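PDB 7CO3: AlgW protein from Pseudomonas aeruginosa, which probably acts as an HtrA-type serine endopeptidase of family S1C, with a trypsin-like protease domain followed by a PDZ domain. Local coordinates for residues L118-N121 with N122-A126; F257-T261 with K262-E266. The protein carries 1 engineered substitution. One frame throughout, in Å; residues are numbered along the deposited sequence.

Interaction 1: L118-N121 with N122-A126; sequences LLTN and NHVTA
Val124 folds back over Thr120 and Asn121 where strand 117-120 turns into helix 122-125. Its CB sits 3.6 Å from Asn121 O and 3.9 Å from Thr120 OG1. From CB the two methyls part. CG1, anti to the backbone N (chi1 164°), stays beside Thr120 OG1 at 4.0 Å. CG2 reaches Asn121 CB at 4.1 Å and also lies over one face of the His123 ring, displaced toward its rim. Thr120 CG2 and Thr125 CG2 meet tip to tip at 4.1 Å. Val124 N joins the strand end to the helix, donating to Asn121 O at 3.1 Å from above the carbonyl plane, 65° out of it. Asn121 holds the N-cap position, but its side chain does no capping. Instead ND2 bonds Asp153 O and Thr243 OG1, and Thr120 OG1 bonds Ser108 O. His123 N bonds Asp153 OD1, and the His123 side chain touches the engineered Ala227. The TNNHV sequence and these neighbours are consistent with His123 being the histidine of the S1C catalytic triad. The chemistry implies a turn held by methyl packing and backbone bonds, Ala126 N to Asn122 O at 2.8 Å included, and tied by polar side chains to neighbouring strands and loops.

Interaction 2: F257-T261 with K262-E266; sequences FAIPT and KLALE
Ile259 meets Leu263 and Ala264 where strand 256-260, in the second sheet of the trypsin-like protease fold, runs directly into helix 261-274. The contact is this strand-to-helix junction. Ile259 CG2, anti to its own N, lies 4.2 Å from Leu263 CD2, where the two side chains cross at a slant. The same methyl lies 4.3 Å from Ala264 CB. Thr261 and Leu265 form a second side-chain pair. They run side by side, one helical turn apart, with their branches pointing the same way. Two successive i to i+4 bonds start the helix. Ala264 N donates to Pro260 O at 3.0 Å. Leu265 N donates to Thr261 O at 2.7 Å. Pro260 is the N-cap residue, and its backbone carbonyl takes the first of these bonds. Further out, Leu154 packs on both Ile259 and Ala264, so a strand of the first barrel backs the junction. Leu265 rests on Leu169. Lys262 N, in the first turn of the helix, is hydrogen-bonded to Ser172 OG. Thr261 OG1 makes a weak bond to Leu238 O and stays tied to strand 238-245, while Lys262 is exposed on the outer side. The other branch of Thr261, CG2, lies alongside Leu265 one turn on and touches Leu265 CD1 at 3.6 Å.

Both interactions are places where a strand gives way to a helix, but they belong to different halves of the protease domain. Interaction 1 leaves the closed barrel of strand 117-120, and interaction 2 leaves the sheet holding strand 256-260. They meet between the halves: Asn121 ND2 packs on Ile259 CD1 at 3.8 Å, and Leu119 CD1 on Ala264 CB at 4.0 Å. Each is partly buried. Interaction 1 has no exposed residue among those that touch and uses polar side chains near the likely active site. Interaction 2 is more apolar inside, starts a longer helix with regular backbone bonds, and reaches the surface at Lys262.

Interaction 1: L118-N121 with N122-A126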
ATOM      1  N   LEU B 118      -2.475  29.037  -6.850  1.00 35.15           N
ATOM      2  CA  LEU B 118      -2.518  27.632  -6.470  1.00 30.13           C
ATOM      3  C   LEU B 118      -2.382  26.819  -7.722  1.00 27.30           C
ATOM      4  O   LEU B 118      -2.946  27.180  -8.758  1.00 27.24           O
ATOM      5  CB  LEU B 118      -3.821  27.249  -5.730  1.00 31.29           C
ATOM      6  CG  LEU B 118      -3.978  27.781  -4.299  1.00 29.17           C
ATOM      7  CD1 LEU B 118      -4.774  29.051  -4.306  1.00 37.81           C
ATOM      8  CD2 LEU B 118      -4.646  26.786  -3.347  1.00 36.87           C
ATOM      9  N   LEU B 119      -1.624  25.729  -7.617  1.00 23.76           N
ATOM     10  CA  LEU B 119      -1.561  24.706  -8.645  1.00 23.35           C
ATOM     11  C   LEU B 119      -2.466  23.513  -8.283  1.00 26.24           C
ATOM     12  O   LEU B 119      -2.575  23.128  -7.108  1.00 27.03           O
ATOM     13  CB  LEU B 119      -0.113  24.239  -8.800  1.00 23.86           C
ATOM     14  CG  LEU B 119       0.719  24.780  -9.967  1.00 28.66           C
ATOM     15  CD1 LEU B 119       2.152  24.362  -9.813  1.00 28.76           C
ATOM     16  CD2 LEU B 119       0.163  24.357 -11.329  1.00 28.67           C
ATOM     17  N   THR B 120      -3.103  22.933  -9.298  1.00 24.94           N
ATOM     18  CA  THR B 120      -3.875  21.693  -9.183  1.00 26.86           C
ATOM     19  C   THR B 120      -3.873  21.031 -10.558  1.00 23.42           C
ATOM     20  O   THR B 120      -3.250  21.542 -11.496  1.00 28.25           O
ATOM     21  CB  THR B 120      -5.301  21.963  -8.674  1.00 32.36           C
ATOM     22  OG1 THR B 120      -6.016  20.729  -8.614  1.00 24.88           O
ATOM     23  CG2 THR B 120      -6.072  22.938  -9.639  1.00 24.36           C
ATOM     24  N   ASN B 121      -4.566  19.886 -10.700  1.00 26.56           N
ATOM     25  CA  ASN B 121      -4.674  19.250 -12.014  1.00 25.76           C
ATOM     26  C   ASN B 121      -5.793  19.842 -12.869  1.00 25.38           C
ATOM     27  O   ASN B 121      -6.836  20.248 -12.363  1.00 25.24           O
ATOM     28  CB  ASN B 121      -4.949  17.739 -11.926  1.00 25.64           C
ATOM     29  CG  ASN B 121      -3.771  16.927 -11.404  1.00 27.75           C
ATOM     30  OD1 ASN B 121      -3.952  16.042 -10.575  1.00 27.88           O
ATOM     31  ND2 ASN B 121      -2.566  17.230 -11.875  1.00 24.70           N
ATOM     32  N   ASN B 122      -5.590  19.812 -14.196  1.00 26.44           N
ATOM     33  CA  ASN B 122      -6.652  20.240 -15.105  1.00 28.71           C
ATOM     34  C   ASN B 122      -7.911  19.410 -14.908  1.00 31.75           C
ATOM     35  O   ASN B 122      -9.017  19.955 -14.830  1.00 28.66           O
ATOM     36  CB  ASN B 122      -6.217  20.150 -16.571  1.00 32.13           C
ATOM     37  CG  ASN B 122      -7.302  20.639 -17.504  1.00 30.40           C
ATOM     38  OD1 ASN B 122      -7.933  21.668 -17.232  1.00 30.21           O
ATOM     39  ND2 ASN B 122      -7.559  19.893 -18.570  1.00 30.13           N
ATOM     40  N   HIS B 123      -7.766  18.080 -14.811  1.00 30.54           N
ATOM     41  CA  HIS B 123      -8.965  17.254 -14.722  1.00 30.39           C
ATOM     42  C   HIS B 123      -9.758  17.495 -13.456  1.00 29.18           C
ATOM     43  O   HIS B 123     -10.909  17.065 -13.394  1.00 36.41           O
ATOM     44  CB  HIS B 123      -8.643  15.768 -14.843  1.00 38.71           C
ATOM     45  CG  HIS B 123      -7.862  15.201 -13.694  1.00 41.20           C
ATOM     46  ND1 HIS B 123      -8.468  14.576 -12.622  1.00 38.94           N
ATOM     47  CD2 HIS B 123      -6.522  15.046 -13.515  1.00 35.22           C
ATOM     48  CE1 HIS B 123      -7.533  14.096 -11.811  1.00 40.18           C
ATOM     49  NE2 HIS B 123      -6.344  14.379 -12.325  1.00 37.84           N
ATOM     50  N   VAL B 124      -9.198  18.172 -12.456  1.00 26.70           N
ATOM     51  CA  VAL B 124      -9.968  18.418 -11.238  1.00 28.49           C
ATOM     52  C   VAL B 124     -10.931  19.583 -11.432  1.00 35.63           C
ATOM     53  O   VAL B 124     -12.065  19.554 -10.943  1.00 30.99           O
ATOM     54  CB  VAL B 124      -9.026  18.667 -10.045  1.00 26.48           C
ATOM     55  CG1 VAL B 124      -9.765  19.293  -8.863  1.00 31.80           C
ATOM     56  CG2 VAL B 124      -8.353  17.381  -9.604  1.00 33.83           C
ATOM     57  N   THR B 125     -10.486  20.633 -12.131  1.00 33.68           N
ATOM     58  CA  THR B 125     -11.224  21.886 -12.228  1.00 34.27           C
ATOM     59  C   THR B 125     -11.847  22.113 -13.595  1.00 36.41           C
ATOM     60  O   THR B 125     -12.628  23.056 -13.748  1.00 41.34           O
ATOM     61  CB  THR B 125     -10.307  23.073 -11.911  1.00 37.52           C
ATOM     62  OG1 THR B 125      -9.037  22.882 -12.543  1.00 26.88           O
ATOM     63  CG2 THR B 125     -10.112  23.238 -10.425  1.00 33.92           C
ATOM     64  N   ALA B 126     -11.504  21.296 -14.583  1.00 36.58           N
ATOM     65  CA  ALA B 126     -11.968  21.463 -15.951  1.00 36.53           C
ATOM     66  C   ALA B 126     -13.497  21.527 -16.022  1.00 40.05           C
ATOM     67  O   ALA B 126     -14.190  20.605 -15.588  1.00 35.69           O
ATOM     68  CB  ALA B 126     -11.443  20.321 -16.802  1.00 36.43           C
TER

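Interaction 2: F257-T261 with K262-E266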
ATOM      1  N   PHE B 257       1.748   8.587  -9.604  1.00 17.94           N
ATOM      2  CA  PHE B 257       2.497   9.423 -10.546  1.00 17.57           C
ATOM      3  C   PHE B 257       2.302  10.892 -10.220  1.00 21.67           C
ATOM      4  O   PHE B 257       1.165  11.338 -10.049  1.00 21.59           O
ATOM      5  CB  PHE B 257       2.048   9.146 -11.970  1.00 19.25           C
ATOM      6  CG  PHE B 257       2.244   7.735 -12.377  1.00 22.01           C
ATOM      7  CD1 PHE B 257       3.522   7.252 -12.622  1.00 20.58           C
ATOM      8  CD2 PHE B 257       1.148   6.867 -12.496  1.00 21.50           C
ATOM      9  CE1 PHE B 257       3.721   5.946 -13.022  1.00 22.79           C
ATOM     10  CE2 PHE B 257       1.350   5.556 -12.867  1.00 24.24           C
ATOM     11  CZ  PHE B 257       2.630   5.093 -13.119  1.00 26.73           C
ATOM     12  N   ALA B 258       3.411  11.633 -10.110  1.00 20.16           N
ATOM     13  CA  ALA B 258       3.374  13.049  -9.804  1.00 16.35           C
ATOM     14  C   ALA B 258       4.084  13.842 -10.905  1.00 19.75           C
ATOM     15  O   ALA B 258       5.094  13.385 -11.438  1.00 17.12           O
ATOM     16  CB  ALA B 258       4.015  13.335  -8.423  1.00 18.61           C
ATOM     17  N   ILE B 259       3.537  15.016 -11.249  1.00 18.55           N
ATOM     18  CA  ILE B 259       4.181  15.917 -12.212  1.00 19.41           C
ATOM     19  C   ILE B 259       5.339  16.637 -11.527  1.00 14.08           C
ATOM     20  O   ILE B 259       5.121  17.317 -10.535  1.00 18.60           O
ATOM     21  CB  ILE B 259       3.165  16.909 -12.784  1.00 22.47           C
ATOM     22  CG1 ILE B 259       2.049  16.152 -13.499  1.00 19.19           C
ATOM     23  CG2 ILE B 259       3.855  17.912 -13.734  1.00 17.99           C
ATOM     24  CD1 ILE B 259       0.752  16.980 -13.735  1.00 21.40           C
ATOM     25  N   PRO B 260       6.559  16.519 -12.041  1.00 22.54           N
ATOM     26  CA  PRO B 260       7.720  17.146 -11.387  1.00 24.01           C
ATOM     27  C   PRO B 260       7.591  18.666 -11.287  1.00 25.57           C
ATOM     28  O   PRO B 260       7.009  19.323 -12.147  1.00 30.77           O
ATOM     29  CB  PRO B 260       8.892  16.782 -12.314  1.00 29.61           C
ATOM     30  CG  PRO B 260       8.417  15.770 -13.190  1.00 27.56           C
ATOM     31  CD  PRO B 260       6.915  15.952 -13.349  1.00 22.50           C
ATOM     32  N   THR B 261       8.173  19.215 -10.216  1.00 28.63           N
ATOM     33  CA  THR B 261       8.069  20.638  -9.913  1.00 29.07           C
ATOM     34  C   THR B 261       8.622  21.487 -11.053  1.00 31.26           C
ATOM     35  O   THR B 261       8.040  22.524 -11.403  1.00 29.94           O
ATOM     36  CB  THR B 261       8.804  20.925  -8.598  1.00 31.01           C
ATOM     37  OG1 THR B 261       7.988  20.560  -7.460  1.00 30.03           O
ATOM     38  CG2 THR B 261       9.149  22.395  -8.484  1.00 36.49           C
ATOM     39  N   LYS B 262       9.731  21.037 -11.660  1.00 33.86           N
ATOM     40  CA  LYS B 262      10.388  21.799 -12.724  1.00 41.41           C
ATOM     41  C   LYS B 262       9.458  22.012 -13.914  1.00 37.50           C
ATOM     42  O   LYS B 262       9.379  23.120 -14.454  1.00 37.77           O
ATOM     43  CB  LYS B 262      11.677  21.096 -13.164  1.00 40.32           C
ATOM     44  CG  LYS B 262      12.478  21.844 -14.269  1.00 44.76           C
ATOM     45  CD  LYS B 262      13.959  21.462 -14.247  1.00 82.51           C
ATOM     46  CE  LYS B 262      14.368  20.667 -15.486  1.00 85.30           C
ATOM     47  NZ  LYS B 262      15.808  20.260 -15.454  1.00 84.94           N
ATOM     48  N   LEU B 263       8.753  20.960 -14.342  1.00 35.43           N
ATOM     49  CA  LEU B 263       7.724  21.121 -15.359  1.00 32.99           C
ATOM     50  C   LEU B 263       6.581  21.983 -14.858  1.00 34.95           C
ATOM     51  O   LEU B 263       6.121  22.877 -15.574  1.00 38.99           O
ATOM     52  CB  LEU B 263       7.184  19.756 -15.800  1.00 35.35           C
ATOM     53  CG  LEU B 263       6.138  19.742 -16.919  1.00 36.02           C
ATOM     54  CD1 LEU B 263       6.679  20.579 -18.102  1.00 46.21           C
ATOM     55  CD2 LEU B 263       5.824  18.317 -17.376  1.00 39.03           C
ATOM     56  N   ALA B 264       6.095  21.725 -13.639  1.00 34.21           N
ATOM     57  CA  ALA B 264       4.892  22.416 -13.186  1.00 30.70           C
ATOM     58  C   ALA B 264       5.125  23.917 -13.012  1.00 37.47           C
ATOM     59  O   ALA B 264       4.206  24.723 -13.238  1.00 29.06           O
ATOM     60  CB  ALA B 264       4.375  21.794 -11.886  1.00 27.99           C
ATOM     61  N   LEU B 265       6.328  24.312 -12.558  1.00 34.84           N
ATOM     62  CA  LEU B 265       6.609  25.733 -12.347  1.00 39.93           C
ATOM     63  C   LEU B 265       6.616  26.508 -13.668  1.00 40.78           C
ATOM     64  O   LEU B 265       6.110  27.638 -13.727  1.00 41.46           O
ATOM     65  CB  LEU B 265       7.933  25.914 -11.609  1.00 42.87           C
ATOM     66  CG  LEU B 265       8.028  25.384 -10.186  1.00 41.02           C
ATOM     67  CD1 LEU B 265       9.321  25.793  -9.498  1.00 41.82           C
ATOM     68  CD2 LEU B 265       6.832  25.882  -9.427  1.00 47.14           C
ATOM     69  N   GLU B 266       7.184  25.918 -14.725  1.00 38.46           N
ATOM     70  CA  GLU B 266       7.130  26.508 -16.066  1.00 45.58           C
ATOM     71  C   GLU B 266       5.696  26.831 -16.452  1.00 43.71           C
ATOM     72  O   GLU B 266       5.330  28.005 -16.642  1.00 44.29           O
ATOM     73  CB  GLU B 266       7.691  25.536 -17.107  1.00 49.69           C
ATOM     74  CG  GLU B 266       9.181  25.503 -17.341  1.00 83.84           C
ATOM     75  CD  GLU B 266       9.579  24.217 -18.048  1.00115.50           C
ATOM     76  OE1 GLU B 266       9.058  23.963 -19.155  1.00127.79           O
ATOM     77  OE2 GLU B 266      10.373  23.440 -17.479  1.00126.35           O
TER